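PDB 4L3U: uncharacterized protein from Acinetobacter baumannii, which is of unknown function but belongs to the DUF4844 family and folds as a compact, all-helical single chain without strands. Local coordinates for residues E24-Q29 / A102-S107; Q60-L65 / E106-I111. All coordinates share one frame; numbering follows the deposited sequence. Where two conformers were deposited one is given.

Contact 1 (E24-Q29 / A102-S107); sequences EKFKAQ and ATTFES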
loop_
_atom_site.group_PDB
_atom_site.type_symbol
_atom_site.label_atom_id
_atom_site.label_comp_id
_atom_site.label_asym_id
_atom_site.label_seq_id
_atom_site.Cartn_x
_atom_site.Cartn_y
_atom_site.Cartn_z
ATOM N N GLU A 24 -7.231 -4.495 -10.008
ATOM C CA GLU A 24 -6.940 -5.848 -10.454
ATOM C C GLU A 24 -5.567 -5.908 -11.110
ATOM O O GLU A 24 -4.786 -6.825 -10.860
ATOM C CB GLU A 24 -8.013 -6.319 -11.435
ATOM C CG GLU A 24 -9.387 -6.510 -10.805
ATOM C CD GLU A 24 -9.496 -7.776 -9.973
ATOM O OE1 GLU A 24 -8.478 -8.484 -9.815
ATOM O OE2 GLU A 24 -10.607 -8.067 -9.476
ATOM N N LYS A 25 -5.282 -4.922 -11.952
ATOM C CA LYS A 25 -4.002 -4.851 -12.634
ATOM C C LYS A 25 -2.911 -4.598 -11.606
ATOM O O LYS A 25 -1.892 -5.282 -11.587
ATOM C CB LYS A 25 -4.022 -3.738 -13.683
ATOM C CG LYS A 25 -2.726 -3.592 -14.461
ATOM N N PHE A 26 -3.151 -3.623 -10.737
ATOM C CA PHE A 26 -2.205 -3.259 -9.691
ATOM C C PHE A 26 -1.871 -4.450 -8.805
ATOM O O PHE A 26 -0.725 -4.649 -8.419
ATOM C CB PHE A 26 -2.786 -2.132 -8.841
ATOM C CG PHE A 26 -1.783 -1.479 -7.936
ATOM C CD1 PHE A 26 -0.830 -0.620 -8.451
ATOM C CD2 PHE A 26 -1.792 -1.721 -6.575
ATOM C CE1 PHE A 26 0.097 -0.012 -7.626
ATOM C CE2 PHE A 26 -0.866 -1.116 -5.746
ATOM C CZ PHE A 26 0.078 -0.259 -6.273
ATOM N N LYS A 27 -2.882 -5.243 -8.493
ATOM C CA LYS A 27 -2.721 -6.400 -7.631
ATOM C C LYS A 27 -1.710 -7.410 -8.188
ATOM O O LYS A 27 -1.002 -8.071 -7.427
ATOM C CB LYS A 27 -4.087 -7.061 -7.459
ATOM C CG LYS A 27 -4.096 -8.301 -6.603
ATOM C CD LYS A 27 -5.469 -8.960 -6.614
ATOM C CE LYS A 27 -5.808 -9.551 -7.980
ATOM N NZ LYS A 27 -7.104 -10.286 -7.970
ATOM N N ALA A 28 -1.643 -7.515 -9.514
ATOM C CA ALA A 28 -0.832 -8.541 -10.175
ATOM C C ALA A 28 0.606 -8.108 -10.445
ATOM O O ALA A 28 1.418 -8.900 -10.922
ATOM C CB ALA A 28 -1.488 -8.955 -11.480
ATOM N N GLN A 29 0.921 -6.857 -10.140
ATOM C CA GLN A 29 2.241 -6.325 -10.424
ATOM C C GLN A 29 3.219 -6.637 -9.302
ATOM O O GLN A 29 2.821 -6.860 -8.157
ATOM C CB GLN A 29 2.155 -4.815 -10.630
ATOM C CG GLN A 29 1.315 -4.413 -11.826
ATOM C CD GLN A 29 0.923 -2.954 -11.787
ATOM O OE1 GLN A 29 1.382 -2.201 -10.928
ATOM N NE2 GLN A 29 0.062 -2.545 -12.712
ATOM N N ALA A 102 5.586 2.554 1.112
ATOM C CA ALA A 102 4.839 3.801 1.213
ATOM C C ALA A 102 4.475 4.320 -0.175
ATOM O O ALA A 102 3.338 4.708 -0.416
ATOM C CB ALA A 102 5.647 4.835 1.970
ATOM N N THR A 103 5.447 4.324 -1.080
ATOM C CA THR A 103 5.222 4.764 -2.449
ATOM C C THR A 103 4.154 3.900 -3.109
ATOM O O THR A 103 3.287 4.402 -3.821
ATOM C CB THR A 103 6.533 4.693 -3.266
ATOM O OG1 THR A 103 7.474 5.637 -2.739
ATOM C CG2 THR A 103 6.289 5.000 -4.742
ATOM N N THR A 104 4.227 2.595 -2.867
ATOM C CA THR A 104 3.268 1.648 -3.425
ATOM C C THR A 104 1.858 1.944 -2.912
ATOM O O THR A 104 0.897 1.925 -3.677
ATOM C CB THR A 104 3.671 0.190 -3.091
ATOM O OG1 THR A 104 4.941 -0.102 -3.687
ATOM C CG2 THR A 104 2.639 -0.811 -3.603
ATOM N N PHE A 105 1.739 2.235 -1.620
ATOM C CA PHE A 105 0.438 2.532 -1.028
ATOM C C PHE A 105 -0.070 3.912 -1.427
ATOM O O PHE A 105 -1.269 4.177 -1.367
ATOM C CB PHE A 105 0.501 2.418 0.495
ATOM C CG PHE A 105 0.110 1.064 1.017
ATOM C CD1 PHE A 105 0.983 -0.006 0.928
ATOM C CD2 PHE A 105 -1.135 0.857 1.592
ATOM C CE1 PHE A 105 0.623 -1.256 1.403
ATOM C CE2 PHE A 105 -1.499 -0.391 2.070
ATOM C CZ PHE A 105 -0.620 -1.447 1.974
ATOM N N GLU A 106 0.842 4.794 -1.826
ATOM C CA GLU A 106 0.454 6.116 -2.294
ATOM C C GLU A 106 -0.311 5.973 -3.597
ATOM O O GLU A 106 -1.192 6.773 -3.901
ATOM C CB GLU A 106 1.680 7.007 -2.491
ATOM C CG GLU A 106 2.181 7.668 -1.216
ATOM C CD GLU A 106 3.457 8.472 -1.426
ATOM O OE1 GLU A 106 4.107 8.311 -2.482
ATOM O OE2 GLU A 106 3.808 9.273 -0.534
ATOM N N SER A 107 0.024 4.938 -4.361
ATOM C CA SER A 107 -0.650 4.677 -5.625
ATOM C C SER A 107 -2.119 4.357 -5.385
ATOM O O SER A 107 -2.974 4.731 -6.182
ATOM C CB SER A 107 0.030 3.530 -6.372
ATOM O OG SER A 107 1.384 3.840 -6.659
#
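The ring of Phe26 reaches Thr104 and Ser107 with its far end, CZ and CE1, and meets both obliquely, neither squarely over a face nor squarely at an edge. This is helix-to-helix packing in an all-alpha fold: the last turn of helix 14-27 lays one aromatic against helix 95-112. Beyond the two segments, Phe108 packs edge-to-face with the same ring, the ring of His31 meets it at a slant, and Val55 of helix 45-68 touches it too.

CZ of Phe26 sits 3.5 Å from the backbone O of Thr104 and 3.7 Å from CG2 of that threonine. CE1 of Phe26 lies 3.8 Å from CB of Ser107, one helical turn further on. The Phe26 side chain leaves its backbone in the direction of the partner helix, and with CG anti to the backbone N (chi1 -167°) it spans a gap of 9.1 Å between the CA atoms of Phe26 and Ser107. Thr104 divides its two branches: OG1 hydrogen-bonds back to the carbonyl of Gln100, while CG2 turns to the ring. No hydrogen bond crosses the contact.

On another side of helix 14-27, Lys27 forms a salt bridge one turn back, its NZ 2.9 Å from Glu24 OE1, on the syn side and 18° out of the carboxylate plane.

Contact 2 (Q60-L65 / E106-I111); sequences QAFIAL and ESFLDI
Phe62 and Phe108 carry this contact alone, ring against ring. CE2 of Phe62 sits over one face of the Phe108 ring, offset toward its rim and 4.0 Å from CG of Phe108; CD2 of Phe62 also comes near, 4.1 Å from CD1 of Phe108. With the centroids of the Phe62 and Phe108 rings 5.2 Å apart and their planes at 38°, the pair is oblique, neither a stack nor an edge-to-face meeting. The interaction is purely apolar, with no hydrogen bond between the segments. Both residues are buried, yet the segments hide only about 90 Å² from one another, since the two rings do all the reaching.

The backbones stand well apart, 9.1 Å between the CA atoms of Phe62 and Phe108, and both side chains start out toward the opposing segment. Their first torsions nearly match, chi1 -81° for Phe62 and -82° for Phe108, each setting CG anti to its own carbonyl carbon, and the far part of the Phe62 ring arrives over the base of the Phe108 ring. Regular helix holds the two anchor points: Leu65 N bonds to Ala61 O around Phe62, and Ile111 N to Ser107 O around Phe108.

Further out, Phe62 also touches Leu23 of helix 14-27 and Val80 of helix 74-86. Phe108 rests on Thr58 and Ala59 of helix 45-68 and packs edge-to-face with Phe105, its neighbour one turn back. The pair therefore lies in the hydrophobic interior where helices 45-68 and 95-112 face each other, with helix 14-27 and helix 74-86 both adding side chains to the Phe62 surroundings.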
loop_
_atom_site.group_PDB
_atom_site.type_symbol
_atom_site.label_atom_id
_atom_site.label_comp_id
_atom_site.label_asym_id
_atom_site.label_seq_id
_atom_site.Cartn_x
_atom_site.Cartn_y
_atom_site.Cartn_z
ATOM N N GLN A 60 -7.260 -6.330 -2.936
ATOM C CA GLN A 60 -8.447 -7.171 -2.986
ATOM C C GLN A 60 -9.507 -6.690 -2.003
ATOM O O GLN A 60 -10.701 -6.887 -2.220
ATOM C CB GLN A 60 -8.087 -8.627 -2.693
ATOM C CG GLN A 60 -9.237 -9.582 -2.916
ATOM C CD GLN A 60 -9.793 -9.496 -4.325
ATOM O OE1 GLN A 60 -9.042 -9.485 -5.303
ATOM N NE2 GLN A 60 -11.116 -9.416 -4.436
ATOM N N ALA A 61 -9.063 -6.064 -0.918
ATOM C CA ALA A 61 -9.973 -5.480 0.059
ATOM C C ALA A 61 -10.745 -4.307 -0.549
ATOM O O ALA A 61 -11.959 -4.186 -0.361
ATOM C CB ALA A 61 -9.201 -5.032 1.296
ATOM N N PHE A 62 -10.037 -3.451 -1.282
ATOM C CA PHE A 62 -10.657 -2.313 -1.952
ATOM C C PHE A 62 -11.675 -2.777 -2.993
ATOM O O PHE A 62 -12.732 -2.168 -3.154
ATOM C CB PHE A 62 -9.592 -1.440 -2.628
ATOM C CG PHE A 62 -8.893 -0.482 -1.696
ATOM C CD1 PHE A 62 -9.563 0.607 -1.163
ATOM C CD2 PHE A 62 -7.554 -0.654 -1.379
ATOM C CE1 PHE A 62 -8.916 1.496 -0.321
ATOM C CE2 PHE A 62 -6.904 0.234 -0.535
ATOM C CZ PHE A 62 -7.585 1.309 -0.009
ATOM N N ILE A 63 -11.350 -3.854 -3.700
ATOM C CA ILE A 63 -12.242 -4.394 -4.721
ATOM C C ILE A 63 -13.551 -4.839 -4.084
ATOM O O ILE A 63 -14.629 -4.527 -4.584
ATOM C CB ILE A 63 -11.577 -5.557 -5.491
ATOM C CG1 ILE A 63 -10.404 -5.019 -6.317
ATOM C CG2 ILE A 63 -12.579 -6.243 -6.415
ATOM C CD1 ILE A 63 -9.486 -6.075 -6.884
ATOM N N ALA A 64 -13.446 -5.549 -2.966
ATOM C CA ALA A 64 -14.612 -6.031 -2.234
ATOM C C ALA A 64 -15.487 -4.874 -1.784
ATOM O O ALA A 64 -16.709 -4.993 -1.723
ATOM C CB ALA A 64 -14.171 -6.846 -1.031
ATOM N N LEU A 65 -14.853 -3.754 -1.465
ATOM C CA LEU A 65 -15.578 -2.568 -1.046
ATOM C C LEU A 65 -16.370 -1.994 -2.213
ATOM O O LEU A 65 -17.568 -1.751 -2.092
ATOM C CB LEU A 65 -14.606 -1.527 -0.486
ATOM C CG LEU A 65 -15.194 -0.168 -0.114
ATOM C CD1 LEU A 65 -16.366 -0.317 0.843
ATOM C CD2 LEU A 65 -14.112 0.704 0.490
ATOM N N GLU A 106 0.842 4.794 -1.826
ATOM C CA GLU A 106 0.454 6.116 -2.294
ATOM C C GLU A 106 -0.311 5.973 -3.597
ATOM O O GLU A 106 -1.192 6.773 -3.901
ATOM C CB GLU A 106 1.680 7.007 -2.491
ATOM C CG GLU A 106 2.181 7.668 -1.216
ATOM C CD GLU A 106 3.457 8.472 -1.426
ATOM O OE1 GLU A 106 4.107 8.311 -2.482
ATOM O OE2 GLU A 106 3.808 9.273 -0.534
ATOM N N SER A 107 0.024 4.938 -4.361
ATOM C CA SER A 107 -0.650 4.677 -5.625
ATOM C C SER A 107 -2.119 4.357 -5.385
ATOM O O SER A 107 -2.974 4.731 -6.182
ATOM C CB SER A 107 0.030 3.530 -6.372
ATOM O OG SER A 107 1.384 3.840 -6.659
ATOM N N PHE A 108 -2.407 3.674 -4.278
ATOM C CA PHE A 108 -3.789 3.398 -3.887
ATOM C C PHE A 108 -4.553 4.700 -3.724
ATOM O O PHE A 108 -5.685 4.814 -4.181
ATOM C CB PHE A 108 -3.858 2.624 -2.565
ATOM C CG PHE A 108 -3.652 1.136 -2.701
ATOM C CD1 PHE A 108 -4.328 0.405 -3.665
ATOM C CD2 PHE A 108 -2.793 0.466 -1.845
ATOM C CE1 PHE A 108 -4.140 -0.963 -3.781
ATOM C CE2 PHE A 108 -2.600 -0.897 -1.956
ATOM C CZ PHE A 108 -3.274 -1.612 -2.925
ATOM N N LEU A 109 -3.934 5.674 -3.066
ATOM C CA LEU A 109 -4.572 6.964 -2.845
ATOM C C LEU A 109 -5.021 7.556 -4.173
ATOM O O LEU A 109 -6.149 8.034 -4.303
ATOM C CB LEU A 109 -3.617 7.929 -2.141
ATOM C CG LEU A 109 -3.176 7.569 -0.721
ATOM C CD1 LEU A 109 -2.250 8.638 -0.186
ATOM C CD2 LEU A 109 -4.364 7.407 0.200
ATOM N N ASP A 110 -4.136 7.498 -5.161
ATOM C CA ASP A 110 -4.431 8.028 -6.482
ATOM C C ASP A 110 -5.568 7.246 -7.131
ATOM O O ASP A 110 -6.478 7.833 -7.712
ATOM C CB ASP A 110 -3.182 7.982 -7.365
ATOM C CG ASP A 110 -2.110 8.951 -6.907
ATOM O OD1 ASP A 110 -2.458 10.092 -6.540
ATOM O OD2 ASP A 110 -0.922 8.571 -6.912
ATOM N N ILE A 111 -5.521 5.921 -7.016
ATOM C CA ILE A 111 -6.541 5.063 -7.618
ATOM C C ILE A 111 -7.943 5.330 -7.058
ATOM O O ILE A 111 -8.879 5.568 -7.819
ATOM C CB ILE A 111 -6.181 3.558 -7.467
ATOM C CG1 ILE A 111 -4.929 3.241 -8.284
ATOM C CG2 ILE A 111 -7.338 2.657 -7.930
ATOM C CD1 ILE A 111 -4.336 1.880 -8.016
#

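How the contacts relate
Contacts 1 and 2 both end on helix 95-112, centres 8 Å apart; their segments overlap at Glu106 and Ser107, Ser107 taking part in contact 1 alone. Together they bring helices 14-27 and 45-68, which follow each other in the chain, onto it. One joint centres on the Phe26 ring: its CD2 lies 3.7 Å from CE1 of Phe108 and its CG 4.2 Å from the aliphatic CD1 of Ile111. A second joint runs between helices 14-27 and 45-68, where Glu24 OE2 comes within 3.5 Å of Ile63 CD1 and Lys27 NZ makes a weak hydrogen bond to Gln60 OE1. With the function unknown, neither contact can be tied to a site; both are packing between helices.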